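Long-range contact in PpBBE-like 1 D396N (Physcomitrella patens subsp. patens, PDB 6EO5), which is a variant of a cellobiose oxidase, a berberine bridge enzyme homologue of the VAO family that carries a bicovalently bound FAD: residues A354-Y365 with Q408-V418. Sequence-based numbering, arbitrary orientation.
Sequences AMNTGSNAYFIY and QTSYITRYWKV
In the substrate domain of this VAO-family flavoenzyme, helix 405-420 packs against the turn that joins helix 345-355 to strand 361-367, and of its residues Tyr-411 buries the most surface against residues 354-365. Its OH donates to Met-355 O over 2.6 Å, in the carbonyl plane and on a lone pair. The ring reaches off the helix into the type I turn from Met-355 to Gly-358 because a chi1 of 163° sets CG opposite the backbone N. Gly-358 CA sits over one face, a CH-pi contact 4.0 Å from the ring centroid; Thr-357 OG1 and Ala-361 CB meet the ring edge. Thr-357 OG1 also donates to Ala-354 O, tying the turn back to helix 345-355. A leucine in place of Tyr-411 would probably leave Met-355 O without its hydroxyl partner and the glycine without an aromatic face.

The strand is one of seven in an antiparallel sheet, and this helix and helix 345-355 lie on the same side of it. From that side rises Phe-363, whose CE2 stands 3.3 Å above the centre of the Tyr-415 ring, the two planes inclined at 33°. Ile-412 CD1 reaches the same CE2 at 3.7 Å, while Ala-354 CB rests against Val-418 CG2. A water 2.6 Å from Tyr-415 OH links it to Tyr-365 OH, the Tyr-365 side chain being about 12 Å from the FAD. At the other end, Gln-408 NE2 donates to Ser-359 O (3.0 Å, N-H...O 158°) and also to Ser-398 O of the adjacent strand, while its OE1 accepts a hydrogen bond from a water that in turn accepts one from Ser-359 N.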
ATOM      1  N   ALA A 354       7.272 -13.002  21.740  1.00 60.48           N
ATOM      2  CA  ALA A 354       5.884 -13.010  21.290  1.00 52.47           C
ATOM      3  C   ALA A 354       5.748 -13.657  19.918  1.00 55.83           C
ATOM      4  O   ALA A 354       4.835 -14.462  19.696  1.00 58.06           O
ATOM      5  CB  ALA A 354       5.332 -11.586  21.266  1.00 52.18           C
ATOM      6  N   MET A 355       6.641 -13.321  18.984  1.00 52.59           N
ATOM      7  CA  MET A 355       6.606 -13.972  17.679  1.00 55.77           C
ATOM      8  C   MET A 355       6.752 -15.485  17.817  1.00 58.33           C
ATOM      9  O   MET A 355       6.059 -16.250  17.136  1.00 57.97           O
ATOM     10  CB  MET A 355       7.698 -13.406  16.758  1.00 53.24           C
ATOM     11  CG  MET A 355       7.808 -14.140  15.424  1.00 53.49           C
ATOM     12  SD  MET A 355       9.097 -13.569  14.298  1.00 61.48           S
ATOM     13  CE  MET A 355      10.555 -14.238  15.088  1.00 62.85           C
ATOM     14  N   ASN A 356       7.631 -15.945  18.705  1.00 57.43           N
ATOM     15  CA  ASN A 356       7.871 -17.382  18.765  1.00 59.77           C
ATOM     16  C   ASN A 356       6.787 -18.155  19.522  1.00 61.70           C
ATOM     17  O   ASN A 356       6.914 -19.375  19.665  1.00 63.15           O
ATOM     18  CB  ASN A 356       9.250 -17.669  19.370  1.00 57.10           C
ATOM     19  CG  ASN A 356      10.417 -17.219  18.460  1.00 63.81           C
ATOM     20  OD1 ASN A 356      10.330 -17.229  17.220  1.00 62.72           O
ATOM     21  ND2 ASN A 356      11.516 -16.824  19.090  1.00 59.95           N
ATOM     22  N   THR A 357       5.712 -17.507  19.986  1.00 58.22           N
ATOM     23  CA  THR A 357       4.602 -18.265  20.550  1.00 55.89           C
ATOM     24  C   THR A 357       3.662 -18.802  19.493  1.00 59.36           C
ATOM     25  O   THR A 357       2.609 -19.328  19.849  1.00 62.85           O
ATOM     26  CB  THR A 357       3.788 -17.424  21.529  1.00 55.73           C
ATOM     27  OG1 THR A 357       3.169 -16.353  20.820  1.00 62.04           O
ATOM     28  CG2 THR A 357       4.658 -16.871  22.635  1.00 61.01           C
ATOM     29  N   GLY A 358       3.997 -18.676  18.214  1.00 62.72           N
ATOM     30  CA  GLY A 358       3.092 -19.080  17.158  1.00 58.27           C
ATOM     31  C   GLY A 358       3.807 -19.483  15.890  1.00 58.71           C
ATOM     32  O   GLY A 358       5.014 -19.728  15.914  1.00 63.24           O
ATOM     33  N   SER A 359       3.082 -19.567  14.779  1.00 56.07           N
ATOM     34  CA  SER A 359       3.692 -19.998  13.527  1.00 56.72           C
ATOM     35  C   SER A 359       2.797 -19.587  12.359  1.00 56.32           C
ATOM     36  O   SER A 359       1.694 -19.069  12.540  1.00 58.43           O
ATOM     37  CB  SER A 359       3.940 -21.501  13.545  1.00 50.37           C
ATOM     38  OG  SER A 359       2.756 -22.192  13.231  1.00 62.88           O
ATOM     39  N   ASN A 360       3.290 -19.833  11.152  1.00 58.86           N
ATOM     40  CA  ASN A 360       2.618 -19.426   9.925  1.00 57.89           C
ATOM     41  C   ASN A 360       2.258 -17.938   9.986  1.00 56.63           C
ATOM     42  O   ASN A 360       1.096 -17.538   9.898  1.00 55.98           O
ATOM     43  CB  ASN A 360       1.396 -20.315   9.662  1.00 59.99           C
ATOM     44  CG  ASN A 360       0.889 -20.228   8.221  1.00 67.04           C
ATOM     45  OD1 ASN A 360       1.538 -19.662   7.335  1.00 71.11           O
ATOM     46  ND2 ASN A 360      -0.286 -20.795   7.987  1.00 69.60           N
ATOM     47  N   ALA A 361       3.303 -17.121  10.158  1.00 55.84           N
ATOM     48  CA  ALA A 361       3.220 -15.664  10.171  1.00 52.84           C
ATOM     49  C   ALA A 361       4.519 -15.082   9.614  1.00 57.11           C
ATOM     50  O   ALA A 361       5.521 -15.787   9.456  1.00 56.23           O
ATOM     51  CB  ALA A 361       2.969 -15.135  11.581  1.00 50.09           C
ATOM     52  N   TYR A 362       4.510 -13.778   9.320  1.00 55.21           N
ATOM     53  CA  TYR A 362       5.747 -13.096   8.959  1.00 51.81           C
ATOM     54  C   TYR A 362       5.677 -11.624   9.360  1.00 51.29           C
ATOM     55  O   TYR A 362       4.611 -11.092   9.681  1.00 50.38           O
ATOM     56  CB  TYR A 362       6.067 -13.262   7.471  1.00 51.70           C
ATOM     57  CG  TYR A 362       5.037 -12.714   6.520  1.00 51.80           C
ATOM     58  CD1 TYR A 362       5.116 -11.411   6.063  1.00 52.74           C
ATOM     59  CD2 TYR A 362       4.012 -13.510   6.044  1.00 47.96           C
ATOM     60  CE1 TYR A 362       4.176 -10.913   5.178  1.00 58.03           C
ATOM     61  CE2 TYR A 362       3.072 -13.023   5.160  1.00 46.58           C
ATOM     62  CZ  TYR A 362       3.150 -11.723   4.730  1.00 54.23           C
ATOM     63  OH  TYR A 362       2.221 -11.219   3.832  1.00 55.40           O
ATOM     64  N   PHE A 363       6.850 -10.978   9.359  1.00 52.56           N
ATOM     65  CA  PHE A 363       7.039  -9.640   9.926  1.00 51.08           C
ATOM     66  C   PHE A 363       8.078  -8.874   9.111  1.00 55.26           C
ATOM     67  O   PHE A 363       9.213  -9.342   8.955  1.00 56.12           O
ATOM     68  CB  PHE A 363       7.461  -9.747  11.393  1.00 50.18           C
ATOM     69  CG  PHE A 363       6.505 -10.559  12.221  1.00 55.13           C
ATOM     70  CD1 PHE A 363       6.614 -11.948  12.273  1.00 51.98           C
ATOM     71  CD2 PHE A 363       5.464  -9.946  12.913  1.00 51.02           C
ATOM     72  CE1 PHE A 363       5.704 -12.711  13.008  1.00 51.71           C
ATOM     73  CE2 PHE A 363       4.566 -10.708  13.659  1.00 49.17           C
ATOM     74  CZ  PHE A 363       4.691 -12.087  13.705  1.00 46.99           C
ATOM     75  N   ILE A 364       7.696  -7.698   8.601  1.00 53.17           N
ATOM     76  CA  ILE A 364       8.501  -6.928   7.655  1.00 49.31           C
ATOM     77  C   ILE A 364       8.605  -5.493   8.163  1.00 54.07           C
ATOM     78  O   ILE A 364       7.595  -4.894   8.548  1.00 53.00           O
ATOM     79  CB  ILE A 364       7.888  -6.964   6.240  1.00 50.90           C
ATOM     80  CG1 ILE A 364       7.763  -8.400   5.742  1.00 51.73           C
ATOM     81  CG2 ILE A 364       8.674  -6.097   5.233  1.00 43.71           C
ATOM     82  CD1 ILE A 364       7.115  -8.488   4.389  1.00 45.76           C
ATOM     83  N   TYR A 365       9.818  -4.928   8.127  1.00 56.86           N
ATOM     84  CA  TYR A 365      10.116  -3.627   8.731  1.00 50.76           C
ATOM     85  C   TYR A 365      10.633  -2.697   7.643  1.00 53.30           C
ATOM     86  O   TYR A 365      11.788  -2.818   7.225  1.00 58.16           O
ATOM     87  CB  TYR A 365      11.148  -3.771   9.851  1.00 48.12           C
ATOM     88  CG  TYR A 365      10.807  -4.811  10.907  1.00 53.81           C
ATOM     89  CD1 TYR A 365      10.910  -6.172  10.636  1.00 54.32           C
ATOM     90  CD2 TYR A 365      10.408  -4.433  12.186  1.00 54.26           C
ATOM     91  CE1 TYR A 365      10.607  -7.125  11.606  1.00 53.04           C
ATOM     92  CE2 TYR A 365      10.108  -5.383  13.162  1.00 53.01           C
ATOM     93  CZ  TYR A 365      10.209  -6.727  12.864  1.00 53.23           C
ATOM     94  OH  TYR A 365       9.922  -7.680  13.823  1.00 53.82           O
ATOM     95  N   GLN A 408      -4.953 -17.756  15.148  1.00 56.21           N
ATOM     96  CA  GLN A 408      -4.047 -16.900  14.384  1.00 54.77           C
ATOM     97  C   GLN A 408      -4.369 -15.428  14.589  1.00 57.10           C
ATOM     98  O   GLN A 408      -3.460 -14.588  14.631  1.00 55.30           O
ATOM     99  CB  GLN A 408      -4.114 -17.242  12.899  1.00 50.31           C
ATOM    100  CG  GLN A 408      -3.481 -18.544  12.539  1.00 55.05           C
ATOM    101  CD  GLN A 408      -2.006 -18.571  12.853  1.00 60.62           C
ATOM    102  OE1 GLN A 408      -1.610 -18.810  13.995  1.00 59.92           O
ATOM    103  NE2 GLN A 408      -1.173 -18.325  11.837  1.00 58.73           N
ATOM    104  N   THR A 409      -5.662 -15.098  14.698  1.00 54.14           N
ATOM    105  CA  THR A 409      -6.066 -13.718  14.944  1.00 50.76           C
ATOM    106  C   THR A 409      -5.664 -13.273  16.341  1.00 52.12           C
ATOM    107  O   THR A 409      -5.216 -12.138  16.535  1.00 54.20           O
ATOM    108  CB  THR A 409      -7.576 -13.570  14.736  1.00 46.41           C
ATOM    109  OG1 THR A 409      -7.901 -13.880  13.377  1.00 52.91           O
ATOM    110  CG2 THR A 409      -8.028 -12.164  15.030  1.00 38.43           C
ATOM    111  N   SER A 410      -5.825 -14.156  17.330  1.00 56.73           N
ATOM    112  CA  SER A 410      -5.395 -13.838  18.686  1.00 54.91           C
ATOM    113  C   SER A 410      -3.883 -13.727  18.767  1.00 55.31           C
ATOM    114  O   SER A 410      -3.357 -12.863  19.475  1.00 53.50           O
ATOM    115  CB  SER A 410      -5.899 -14.905  19.646  1.00 58.22           C
ATOM    116  OG  SER A 410      -7.239 -14.627  19.983  1.00 67.06           O
ATOM    117  N   TYR A 411      -3.172 -14.600  18.052  1.00 57.13           N
ATOM    118  CA  TYR A 411      -1.715 -14.571  18.053  1.00 53.26           C
ATOM    119  C   TYR A 411      -1.188 -13.229  17.561  1.00 53.32           C
ATOM    120  O   TYR A 411      -0.363 -12.595  18.226  1.00 58.62           O
ATOM    121  CB  TYR A 411      -1.193 -15.720  17.201  1.00 53.64           C
ATOM    122  CG  TYR A 411       0.242 -15.604  16.778  1.00 56.75           C
ATOM    123  CD1 TYR A 411       1.274 -15.713  17.703  1.00 57.54           C
ATOM    124  CD2 TYR A 411       0.573 -15.422  15.438  1.00 56.98           C
ATOM    125  CE1 TYR A 411       2.594 -15.621  17.309  1.00 58.33           C
ATOM    126  CE2 TYR A 411       1.887 -15.333  15.032  1.00 56.42           C
ATOM    127  CZ  TYR A 411       2.892 -15.431  15.973  1.00 57.59           C
ATOM    128  OH  TYR A 411       4.198 -15.339  15.573  1.00 59.53           O
ATOM    129  N   ILE A 412      -1.687 -12.753  16.420  1.00 52.93           N
ATOM    130  CA  ILE A 412      -1.129 -11.525  15.864  1.00 55.41           C
ATOM    131  C   ILE A 412      -1.601 -10.295  16.636  1.00 56.03           C
ATOM    132  O   ILE A 412      -0.932  -9.249  16.607  1.00 56.97           O
ATOM    133  CB  ILE A 412      -1.450 -11.417  14.359  1.00 48.29           C
ATOM    134  CG1 ILE A 412      -0.414 -10.539  13.672  1.00 50.97           C
ATOM    135  CG2 ILE A 412      -2.853 -10.886  14.126  1.00 49.65           C
ATOM    136  CD1 ILE A 412       0.914 -11.238  13.416  1.00 49.40           C
ATOM    137  N   THR A 413      -2.721 -10.397  17.350  1.00 49.10           N
ATOM    138  CA  THR A 413      -3.175  -9.281  18.172  1.00 52.42           C
ATOM    139  C   THR A 413      -2.420  -9.213  19.499  1.00 55.54           C
ATOM    140  O   THR A 413      -2.098  -8.117  19.978  1.00 53.79           O
ATOM    141  CB  THR A 413      -4.680  -9.395  18.404  1.00 50.27           C
ATOM    142  OG1 THR A 413      -5.342  -9.254  17.140  1.00 54.01           O
ATOM    143  CG2 THR A 413      -5.167  -8.322  19.361  1.00 44.94           C
ATOM    144  N   ARG A 414      -2.134 -10.367  20.106  1.00 54.16           N
ATOM    145  CA  ARG A 414      -1.208 -10.403  21.232  1.00 51.90           C
ATOM    146  C   ARG A 414       0.124  -9.770  20.852  1.00 57.36           C
ATOM    147  O   ARG A 414       0.678  -8.956  21.602  1.00 57.26           O
ATOM    148  CB  ARG A 414      -0.978 -11.842  21.678  1.00 56.57           C
ATOM    149  CG  ARG A 414      -2.064 -12.458  22.498  1.00 54.77           C
ATOM    150  CD  ARG A 414      -1.607 -13.832  22.938  1.00 58.80           C
ATOM    151  NE  ARG A 414      -1.704 -14.848  21.885  1.00 64.49           N
ATOM    152  CZ  ARG A 414      -2.666 -15.776  21.833  1.00 71.02           C
ATOM    153  NH1 ARG A 414      -3.607 -15.812  22.792  1.00 62.79           N
ATOM    154  NH2 ARG A 414      -2.685 -16.671  20.831  1.00 69.49           N
ATOM    155  N   TYR A 415       0.657 -10.152  19.685  1.00 55.24           N
ATOM    156  CA  TYR A 415       1.937  -9.629  19.231  1.00 48.22           C
ATOM    157  C   TYR A 415       1.897  -8.112  19.121  1.00 52.24           C
ATOM    158  O   TYR A 415       2.809  -7.419  19.595  1.00 51.99           O
ATOM    159  CB  TYR A 415       2.299 -10.265  17.890  1.00 51.59           C
ATOM    160  CG  TYR A 415       3.581  -9.737  17.247  1.00 52.85           C
ATOM    161  CD1 TYR A 415       3.591  -8.541  16.521  1.00 52.57           C
ATOM    162  CD2 TYR A 415       4.769 -10.443  17.348  1.00 48.94           C
ATOM    163  CE1 TYR A 415       4.757  -8.062  15.936  1.00 55.62           C
ATOM    164  CE2 TYR A 415       5.932  -9.976  16.762  1.00 52.32           C
ATOM    165  CZ  TYR A 415       5.924  -8.793  16.060  1.00 53.23           C
ATOM    166  OH  TYR A 415       7.081  -8.349  15.479  1.00 49.76           O
ATOM    167  N   TRP A 416       0.845  -7.576  18.491  1.00 50.26           N
ATOM    168  CA  TRP A 416       0.726  -6.125  18.370  1.00 48.36           C
ATOM    169  C   TRP A 416       0.725  -5.457  19.739  1.00 52.73           C
ATOM    170  O   TRP A 416       1.316  -4.386  19.913  1.00 51.89           O
ATOM    171  CB  TRP A 416      -0.543  -5.756  17.603  1.00 50.89           C
ATOM    172  CG  TRP A 416      -0.629  -4.292  17.264  1.00 52.02           C
ATOM    173  CD1 TRP A 416      -0.261  -3.705  16.086  1.00 52.28           C
ATOM    174  CD2 TRP A 416      -1.094  -3.225  18.116  1.00 52.35           C
ATOM    175  NE1 TRP A 416      -0.466  -2.346  16.151  1.00 51.68           N
ATOM    176  CE2 TRP A 416      -0.981  -2.025  17.382  1.00 47.75           C
ATOM    177  CE3 TRP A 416      -1.598  -3.174  19.424  1.00 52.86           C
ATOM    178  CZ2 TRP A 416      -1.349  -0.784  17.910  1.00 48.47           C
ATOM    179  CZ3 TRP A 416      -1.964  -1.939  19.947  1.00 53.47           C
ATOM    180  CH2 TRP A 416      -1.832  -0.760  19.190  1.00 54.26           C
ATOM    181  N   LYS A 417       0.077  -6.079  20.730  1.00 52.34           N
ATOM    182  CA  LYS A 417       0.009  -5.459  22.046  1.00 51.51           C
ATOM    183  C   LYS A 417       1.350  -5.517  22.770  1.00 54.50           C
ATOM    184  O   LYS A 417       1.668  -4.602  23.542  1.00 55.57           O
ATOM    185  CB  LYS A 417      -1.091  -6.113  22.879  1.00 54.12           C
ATOM    186  CG  LYS A 417      -2.491  -5.728  22.424  1.00 51.00           C
ATOM    187  CD  LYS A 417      -3.550  -6.379  23.289  1.00 52.79           C
ATOM    188  CE  LYS A 417      -4.931  -6.161  22.709  1.00 52.54           C
ATOM    189  NZ  LYS A 417      -5.986  -6.790  23.557  1.00 56.59           N
ATOM    190  N   VAL A 418       2.145  -6.569  22.539  1.00 52.92           N
ATOM    191  CA  VAL A 418       3.494  -6.623  23.102  1.00 51.21           C
ATOM    192  C   VAL A 418       4.348  -5.497  22.532  1.00 53.51           C
ATOM    193  O   VAL A 418       4.952  -4.717  23.276  1.00 56.44           O
ATOM    194  CB  VAL A 418       4.139  -7.999  22.847  1.00 50.96           C
ATOM    195  CG1 VAL A 418       5.605  -7.981  23.258  1.00 47.82           C
ATOM    196  CG2 VAL A 418       3.392  -9.090  23.593  1.00 48.26           C
TER
HETATM  197  O   HOH W   1       0.411 -19.649  15.757  1.00 57.34           O
HETATM  198  O   HOH W   2       8.872 -10.256  15.439  1.00 55.25           O